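Local atomic coordinates of alpha-1,2-mannosidase (Bacteroides thetaiotaomicron, PDB entry 2WW2), a protein that hydrolyses alpha-mannosidic linkages with inversion of anomeric configuration, as a calcium-dependent glycoside hydrolase of family GH92 from a human gut symbiont. Residues G279-E282 against Q283-T286. Sequence-based numbering, arbitrary orientation.
Sequences GTDE and QLRT
T280 and Q283 exchange backbone-to-side-chain hydrogen bonds at the start of helix 281-294. Q283 N donates to T280 OG1 at 3.0 Å; a chi1 of 64°, which sets OG1 between the backbone N and the carbonyl carbon, directs the hydroxyl forward to the Q283 amide. In return T280 N points to Q283 OE1, also 3.0 Å away, though the place of this oxygen is less sure. The Q283 chain, extended beyond CG, runs back past the T280 hydroxyl to get there. Together the two bonds form a capping box, with T280 as N-cap, where the chain leaving edge strand 274-277 turns into the helix within the GH92 catalytic domain. Main-chain bonds then take over, L284 N to T280 O and R285 N to D281 O. E282 O accepts twice, from T286 N at 2.9 Å and from T286 OG1 at 2.8 Å, the two donors reaching it from opposite faces of the carbonyl plane.

Charge pairing occupies another side of the turn. R285, bent at chi3 (-56°), folds back over D281 O so that NH2 meets E282 OE1 at 2.9 Å in a salt bridge. OE1 offers its anti lone pair and lies nearly in the guanidinium plane, yet the carboxylate and guanidinium planes stand 62° apart. A water joins D281 OD2 to R285 NH1. S617 engages both partners, its N donating to E282 OE2 and its OG accepting from R285 NE; a methionine replacing R285 would probably leave E282 OE1 without its charged mate and D281 without this water-bridged link.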
loop_
_atom_site.group_PDB
_atom_site.type_symbol
_atom_site.label_atom_id
_atom_site.label_comp_id
_atom_site.label_asym_id
_atom_site.label_seq_id
_atom_site.Cartn_x
_atom_site.Cartn_y
_atom_site.Cartn_z
ATOM N N GLY A 279 -0.549 -17.262 -33.531
ATOM C CA GLY A 279 -0.166 -16.716 -32.225
ATOM C C GLY A 279 1.339 -16.879 -32.112
ATOM O O GLY A 279 1.943 -17.586 -32.930
ATOM N N THR A 280 1.954 -16.239 -31.121
ATOM C CA THR A 280 3.401 -16.408 -30.899
ATOM C C THR A 280 3.698 -17.777 -30.258
ATOM O O THR A 280 2.809 -18.406 -29.687
ATOM C CB THR A 280 3.967 -15.314 -29.973
ATOM O OG1 THR A 280 3.372 -15.457 -28.690
ATOM C CG2 THR A 280 3.671 -13.883 -30.527
ATOM N N ASP A 281 4.939 -18.249 -30.361
ATOM C CA ASP A 281 5.313 -19.471 -29.634
ATOM C C ASP A 281 5.019 -19.326 -28.143
ATOM O O ASP A 281 4.587 -20.264 -27.480
ATOM C CB ASP A 281 6.799 -19.787 -29.831
ATOM C CG ASP A 281 7.094 -20.313 -31.210
ATOM O OD1 ASP A 281 6.138 -20.723 -31.909
ATOM O OD2 ASP A 281 8.280 -20.313 -31.593
ATOM N N GLU A 282 5.255 -18.142 -27.602
ATOM C CA GLU A 282 5.001 -17.951 -26.162
ATOM C C GLU A 282 3.505 -18.130 -25.816
ATOM O O GLU A 282 3.149 -18.777 -24.807
ATOM C CB GLU A 282 5.536 -16.591 -25.730
ATOM C CG GLU A 282 5.124 -16.156 -24.347
ATOM C CD GLU A 282 5.705 -17.004 -23.231
ATOM O OE1 GLU A 282 6.577 -17.861 -23.469
ATOM O OE2 GLU A 282 5.261 -16.806 -22.082
ATOM N N GLN A 283 2.637 -17.573 -26.654
ATOM C CA GLN A 283 1.195 -17.754 -26.481
ATOM C C GLN A 283 0.765 -19.220 -26.610
ATOM O O GLN A 283 -0.064 -19.707 -25.845
ATOM C CB GLN A 283 0.436 -16.876 -27.493
ATOM C CG GLN A 283 0.548 -15.355 -27.187
ATOM C CD GLN A 283 -0.088 -14.482 -28.266
ATOM O OE1 GLN A 283 -0.008 -14.784 -29.462
ATOM N NE2 GLN A 283 -0.712 -13.380 -27.847
ATOM N N LEU A 284 1.289 -19.917 -27.616
ATOM C CA LEU A 284 0.971 -21.328 -27.802
ATOM C C LEU A 284 1.456 -22.143 -26.577
ATOM O O LEU A 284 0.769 -23.038 -26.091
ATOM C CB LEU A 284 1.637 -21.846 -29.099
ATOM C CG LEU A 284 1.051 -21.236 -30.394
ATOM C CD1 LEU A 284 1.929 -21.463 -31.625
ATOM C CD2 LEU A 284 -0.329 -21.836 -30.639
ATOM N N ARG A 285 2.656 -21.848 -26.098
ATOM C CA ARG A 285 3.139 -22.530 -24.879
ATOM C C ARG A 285 2.247 -22.258 -23.676
ATOM O O ARG A 285 1.942 -23.168 -22.896
ATOM C CB ARG A 285 4.590 -22.142 -24.586
ATOM C CG ARG A 285 5.537 -22.708 -25.658
ATOM C CD ARG A 285 6.975 -22.492 -25.295
ATOM N NE ARG A 285 7.268 -21.096 -25.048
ATOM C CZ ARG A 285 8.067 -20.354 -25.812
ATOM N NH1 ARG A 285 8.651 -20.889 -26.883
ATOM N NH2 ARG A 285 8.273 -19.071 -25.498
ATOM N N THR A 286 1.814 -21.020 -23.527
ATOM C CA THR A 286 0.983 -20.682 -22.364
ATOM C C THR A 286 -0.328 -21.435 -22.458
ATOM O O THR A 286 -0.745 -22.097 -21.514
ATOM C CB THR A 286 0.744 -19.165 -22.280
ATOM O OG1 THR A 286 2.013 -18.495 -22.272
ATOM C CG2 THR A 286 -0.003 -18.807 -20.976
HETATM O O HOH W 1 10.202 -19.576 -29.483
#